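Local coordinates for protein alcohol dehydrogenase (Thermus thermophilus, PDB 2EIH) that probably catalyses NAD(P)-dependent oxidation of alcohols, as a zinc-containing member of the medium-chain dehydrogenase family, at residues Asp43-Lys48 against His326-Glu330; Ala51-Leu55 against Gly114-His118. One frame throughout, in Å; residues are numbered along the deposited sequence.

Both contacts belong to the GroES-like, catalytic-domain half of the subunit, with centres about 14 Å apart. Contact 1 joins helix 41-48 to helix 322-330, far along the chain; contact 2, nested within that long loop, ties the segment just after the first helix to the loop that follows strand 111-112. Helix 41-48 links the two directly: Trp45 O probably accepts a hydrogen bond from Ala51 N at 3.1 Å, and Val46 CG1 packs on Leu55 CD2 at 3.8 Å. The zinc held by Cys93, Cys96, Cys99 and Cys107 stands apart, about 14 Å from the side chain of His116 in contact 2, and contact 1 lies away from it.

Contact 1 (Asp43-Lys48 against His326-Glu330); sequences DVWVRK and HRLLE
Arg47 grips two residues of the facing helix through the edge of its guanidinium. Its NE donates to His326 ND1 at 2.8 Å, an almost straight bond (171°) that lies in the guanidinium plane but reaches the imidazole tilted 23° from its ring plane. NH1 forms a salt bridge to Glu330 OE2 at 2.9 Å, the carboxylate turned nearly perpendicular, while NH2 is taken by Gly10 O. A bend at chi3 (60°) brings NE to the imidazole. With an alanine in place of Arg47, His326 ND1 would probably lose its donor, and Glu330 would keep Lys48 alone of its two basic partners here. The pairing joins helix 41-48 of the GroES-like fold to helix 322-330 near the chain's end; the axes of segments 43-48 and 326-330 approach to 11.2 Å. Lys48 NZ, on an extended chain, completes the salt-bridge network at 3.2 Å from Glu330 OE2, which thus serves two cations. On its other nitrogen, NE2, His326 bonds the hydroxyl of Tyr121, which also meets Asp43 OD2; that carboxylate oxygen additionally accepts from Asn40 N. Among the apolar contacts, Val44 CG2 lies 3.6 Å from His326 ND1 and more loosely on Leu329 CD2.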
loop_
_atom_site.group_PDB
_atom_site.type_symbol
_atom_site.label_atom_id
_atom_site.label_comp_id
_atom_site.label_asym_id
_atom_site.label_seq_id
_atom_site.Cartn_x
_atom_site.Cartn_y
_atom_site.Cartn_z
ATOM N N ASP A 43 -32.223 -3.013 -9.942
ATOM C CA ASP A 43 -33.409 -2.706 -10.729
ATOM C C ASP A 43 -34.649 -2.961 -9.868
ATOM O O ASP A 43 -35.661 -2.287 -10.031
ATOM C CB ASP A 43 -33.511 -3.584 -11.987
ATOM C CG ASP A 43 -32.210 -3.668 -12.777
ATOM O OD1 ASP A 43 -31.291 -2.861 -12.546
ATOM O OD2 ASP A 43 -32.116 -4.561 -13.643
ATOM N N VAL A 44 -34.569 -3.930 -8.957
ATOM C CA VAL A 44 -35.708 -4.256 -8.103
ATOM C C VAL A 44 -35.964 -3.172 -7.061
ATOM O O VAL A 44 -37.116 -2.804 -6.815
ATOM C CB VAL A 44 -35.512 -5.624 -7.402
ATOM C CG1 VAL A 44 -36.657 -5.896 -6.440
ATOM C CG2 VAL A 44 -35.447 -6.727 -8.450
ATOM N N TRP A 45 -34.897 -2.659 -6.455
ATOM C CA TRP A 45 -35.045 -1.610 -5.459
ATOM C C TRP A 45 -35.672 -0.372 -6.107
ATOM O O TRP A 45 -36.512 0.300 -5.499
ATOM C CB TRP A 45 -33.686 -1.270 -4.831
ATOM C CG TRP A 45 -33.048 -2.448 -4.159
ATOM C CD1 TRP A 45 -33.695 -3.498 -3.574
ATOM C CD2 TRP A 45 -31.646 -2.722 -4.037
ATOM N NE1 TRP A 45 -32.788 -4.414 -3.102
ATOM C CE2 TRP A 45 -31.521 -3.965 -3.373
ATOM C CE3 TRP A 45 -30.482 -2.041 -4.423
ATOM C CZ2 TRP A 45 -30.275 -4.548 -3.092
ATOM C CZ3 TRP A 45 -29.238 -2.623 -4.141
ATOM C CH2 TRP A 45 -29.150 -3.863 -3.482
ATOM N N VAL A 46 -35.286 -0.081 -7.347
ATOM C CA VAL A 46 -35.846 1.072 -8.031
ATOM C C VAL A 46 -37.310 0.802 -8.343
ATOM O O VAL A 46 -38.145 1.697 -8.222
ATOM C CB VAL A 46 -35.089 1.387 -9.332
ATOM C CG1 VAL A 46 -35.772 2.531 -10.067
ATOM C CG2 VAL A 46 -33.651 1.770 -9.004
ATOM N N ARG A 47 -37.628 -0.432 -8.726
ATOM C CA ARG A 47 -39.010 -0.780 -9.035
ATOM C C ARG A 47 -39.912 -0.659 -7.810
ATOM O O ARG A 47 -40.996 -0.085 -7.885
ATOM C CB ARG A 47 -39.103 -2.204 -9.598
ATOM C CG ARG A 47 -40.541 -2.726 -9.631
ATOM C CD ARG A 47 -40.688 -4.094 -10.266
ATOM N NE ARG A 47 -39.937 -5.167 -9.614
ATOM C CZ ARG A 47 -40.241 -5.733 -8.449
ATOM N NH1 ARG A 47 -39.470 -6.707 -7.982
ATOM N NH2 ARG A 47 -41.292 -5.333 -7.749
ATOM N N LYS A 48 -39.470 -1.208 -6.684
ATOM C CA LYS A 48 -40.260 -1.151 -5.458
ATOM C C LYS A 48 -40.392 0.265 -4.914
ATOM O O LYS A 48 -41.355 0.578 -4.219
ATOM C CB LYS A 48 -39.645 -2.040 -4.381
ATOM C CG LYS A 48 -39.839 -3.515 -4.621
ATOM C CD LYS A 48 -39.224 -4.325 -3.497
ATOM C CE LYS A 48 -39.664 -5.770 -3.582
ATOM N NZ LYS A 48 -39.010 -6.616 -2.550
ATOM N N HIS A 326 -38.003 -10.278 -12.967
ATOM C CA HIS A 326 -37.802 -9.732 -11.627
ATOM C C HIS A 326 -38.272 -10.711 -10.562
ATOM O O HIS A 326 -37.799 -10.674 -9.428
ATOM C CB HIS A 326 -38.538 -8.402 -11.443
ATOM C CG HIS A 326 -37.737 -7.202 -11.868
ATOM N ND1 HIS A 326 -37.775 -6.012 -11.167
ATOM C CD2 HIS A 326 -36.928 -7.002 -12.919
ATOM C CE1 HIS A 326 -37.014 -5.128 -11.785
ATOM N NE2 HIS A 326 -36.484 -5.692 -12.851
ATOM N N ARG A 327 -39.210 -11.583 -10.926
ATOM C CA ARG A 327 -39.710 -12.579 -9.986
ATOM C C ARG A 327 -38.594 -13.593 -9.731
ATOM O O ARG A 327 -38.225 -13.862 -8.586
ATOM C CB ARG A 327 -40.938 -13.276 -10.570
ATOM C CG ARG A 327 -41.518 -14.343 -9.673
ATOM C CD ARG A 327 -42.685 -15.050 -10.331
ATOM N NE ARG A 327 -42.493 -16.492 -10.254
ATOM C CZ ARG A 327 -41.674 -17.176 -11.043
ATOM N NH1 ARG A 327 -40.977 -16.549 -11.981
ATOM N NH2 ARG A 327 -41.531 -18.484 -10.882
ATOM N N LEU A 328 -38.054 -14.140 -10.817
ATOM C CA LEU A 328 -36.968 -15.107 -10.743
ATOM C C LEU A 328 -35.811 -14.627 -9.891
ATOM O O LEU A 328 -35.201 -15.399 -9.153
ATOM C CB LEU A 328 -36.427 -15.404 -12.137
ATOM C CG LEU A 328 -37.234 -16.328 -13.028
ATOM C CD1 LEU A 328 -36.632 -16.321 -14.414
ATOM C CD2 LEU A 328 -37.235 -17.728 -12.442
ATOM N N LEU A 329 -35.499 -13.346 -10.011
ATOM C CA LEU A 329 -34.392 -12.761 -9.274
ATOM C C LEU A 329 -34.711 -12.528 -7.810
ATOM O O LEU A 329 -33.869 -12.742 -6.943
ATOM C CB LEU A 329 -33.979 -11.443 -9.922
ATOM C CG LEU A 329 -32.704 -10.833 -9.353
ATOM C CD1 LEU A 329 -31.549 -11.821 -9.477
ATOM C CD2 LEU A 329 -32.397 -9.552 -10.108
ATOM N N GLU A 330 -35.930 -12.087 -7.535
ATOM C CA GLU A 330 -36.332 -11.828 -6.165
ATOM C C GLU A 330 -36.355 -13.070 -5.291
ATOM O O GLU A 330 -36.152 -12.979 -4.078
ATOM C CB GLU A 330 -37.701 -11.157 -6.132
ATOM C CG GLU A 330 -37.674 -9.710 -6.581
ATOM C CD GLU A 330 -38.957 -8.989 -6.243
ATOM O OE1 GLU A 330 -40.025 -9.400 -6.752
ATOM O OE2 GLU A 330 -38.896 -8.015 -5.463
#

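Contact 2 (Ala51-Leu55 against Gly114-His118); sequences ASPKL and GEHRH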
loop_
_atom_site.group_PDB
_atom_site.type_symbol
_atom_site.label_atom_id
_atom_site.label_comp_id
_atom_site.label_asym_id
_atom_site.label_seq_id
_atom_site.Cartn_x
_atom_site.Cartn_y
_atom_site.Cartn_z
ATOM N N ALA A 51 -35.400 2.639 -3.788
ATOM C CA ALA A 51 -34.253 3.395 -4.262
ATOM C C ALA A 51 -34.652 4.419 -5.310
ATOM O O ALA A 51 -35.630 4.235 -6.036
ATOM C CB ALA A 51 -33.209 2.447 -4.836
ATOM N N SER A 52 -33.888 5.503 -5.368
ATOM C CA SER A 52 -34.121 6.561 -6.332
ATOM C C SER A 52 -35.512 7.194 -6.278
ATOM O O SER A 52 -36.281 7.133 -7.245
ATOM C CB SER A 52 -33.844 6.034 -7.739
ATOM O OG SER A 52 -32.500 5.591 -7.843
ATOM N N PRO A 53 -35.868 7.788 -5.128
ATOM C CA PRO A 53 -37.178 8.435 -4.998
ATOM C C PRO A 53 -37.148 9.701 -5.865
ATOM O O PRO A 53 -36.101 10.055 -6.412
ATOM C CB PRO A 53 -37.256 8.752 -3.504
ATOM C CG PRO A 53 -36.431 7.667 -2.880
ATOM C CD PRO A 53 -35.237 7.619 -3.808
ATOM N N LYS A 54 -38.283 10.381 -5.983
ATOM C CA LYS A 54 -38.364 11.593 -6.792
ATOM C C LYS A 54 -37.940 11.308 -8.235
ATOM O O LYS A 54 -37.649 12.221 -9.009
ATOM C CB LYS A 54 -37.490 12.706 -6.191
ATOM C CG LYS A 54 -38.025 13.288 -4.878
ATOM C CD LYS A 54 -37.990 12.258 -3.750
ATOM C CE LYS A 54 -38.652 12.766 -2.474
ATOM N NZ LYS A 54 -38.627 11.726 -1.403
ATOM N N LEU A 55 -37.912 10.028 -8.587
ATOM C CA LEU A 55 -37.541 9.587 -9.921
ATOM C C LEU A 55 -38.696 9.792 -10.906
ATOM O O LEU A 55 -39.795 9.271 -10.707
ATOM C CB LEU A 55 -37.174 8.104 -9.876
ATOM C CG LEU A 55 -36.973 7.439 -11.237
ATOM C CD1 LEU A 55 -35.626 7.846 -11.810
ATOM C CD2 LEU A 55 -37.054 5.927 -11.089
ATOM N N GLY A 114 -29.555 3.312 -15.302
ATOM C CA GLY A 114 -30.827 2.695 -14.949
ATOM C C GLY A 114 -31.336 3.023 -13.553
ATOM O O GLY A 114 -32.484 2.736 -13.205
ATOM N N GLU A 115 -30.479 3.628 -12.745
ATOM C CA GLU A 115 -30.860 3.988 -11.391
ATOM C C GLU A 115 -31.580 5.336 -11.362
ATOM O O GLU A 115 -32.508 5.539 -10.579
ATOM C CB GLU A 115 -29.624 4.048 -10.500
ATOM C CG GLU A 115 -29.929 4.296 -9.041
ATOM C CD GLU A 115 -28.683 4.560 -8.234
ATOM O OE1 GLU A 115 -28.806 4.734 -7.004
ATOM O OE2 GLU A 115 -27.582 4.606 -8.827
ATOM N N HIS A 116 -31.156 6.252 -12.224
ATOM C CA HIS A 116 -31.761 7.575 -12.279
ATOM C C HIS A 116 -32.072 7.984 -13.702
ATOM O O HIS A 116 -32.978 8.783 -13.944
ATOM C CB HIS A 116 -30.823 8.594 -11.646
ATOM C CG HIS A 116 -30.621 8.384 -10.181
ATOM N ND1 HIS A 116 -31.630 8.570 -9.261
ATOM C CD2 HIS A 116 -29.543 7.961 -9.476
ATOM C CE1 HIS A 116 -31.184 8.270 -8.053
ATOM N NE2 HIS A 116 -29.922 7.897 -8.157
ATOM N N ARG A 117 -31.309 7.429 -14.637
ATOM C CA ARG A 117 -31.477 7.707 -16.055
ATOM C C ARG A 117 -31.895 6.421 -16.762
ATOM O O ARG A 117 -31.581 5.335 -16.292
ATOM C CB ARG A 117 -30.164 8.218 -16.646
ATOM C CG ARG A 117 -30.331 8.719 -18.062
ATOM C CD ARG A 117 -29.035 9.256 -18.636
ATOM N NE ARG A 117 -28.072 8.197 -18.942
ATOM C CZ ARG A 117 -28.237 7.264 -19.877
ATOM N NH1 ARG A 117 -27.296 6.352 -20.069
ATOM N NH2 ARG A 117 -29.332 7.241 -20.623
ATOM N N HIS A 118 -32.604 6.545 -17.882
ATOM C CA HIS A 118 -33.053 5.378 -18.633
ATOM C C HIS A 118 -31.937 4.367 -18.857
ATOM O O HIS A 118 -30.860 4.708 -19.353
ATOM C CB HIS A 118 -33.622 5.788 -19.992
ATOM C CG HIS A 118 -35.005 6.351 -19.930
ATOM N ND1 HIS A 118 -35.779 6.547 -21.056
ATOM C CD2 HIS A 118 -35.758 6.769 -18.883
ATOM C CE1 HIS A 118 -36.943 7.058 -20.705
ATOM N NE2 HIS A 118 -36.956 7.203 -19.390
#
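Ser52 reaches across to Glu115 and His116, joining two irregular loops of the GroES-like domain: one runs from helix 41-48 to strand 59-60, the other from strand 111-112 to strand 124-128. Between segments 51-55 and 114-118 the hydrogen bond runs from Ser52 OG to Glu115 O, 2.7 Å long. The hydroxyl approaches from above the carbonyl plane, 44° out of it, with a C=O...OG angle of 130°, so the bond is short yet not aimed at a lone pair. With OG anti to its own carbonyl carbon (chi1 -60°), the hydroxyl is turned toward the other loop, and this buried residue finds its acceptor there. Glu115 is anchored in turn by its far end: its extended chain carries OE2 to Ile112 N, back in strand 111-112. Gly114 O accepts from His59 NE2, a further tie between this loop and the first one's continuation, and His118 NE2 adds a weak hydrogen bond to Pro58 O.

Close nonbonded contacts surround the serine's bond. Glu115 CG lies 3.1 Å from Ser52 OG, and the same hydroxyl sits over one face of the His116 imidazole; the two meet it from directions roughly at right angles. Leu55 works on the backbone instead: CD1 comes to 3.5 Å from His116 O and 3.9 Å from His116 CA. Over the imidazole, the atom of His116 nearest to Ser52 OG is CE1, at 3.0 Å.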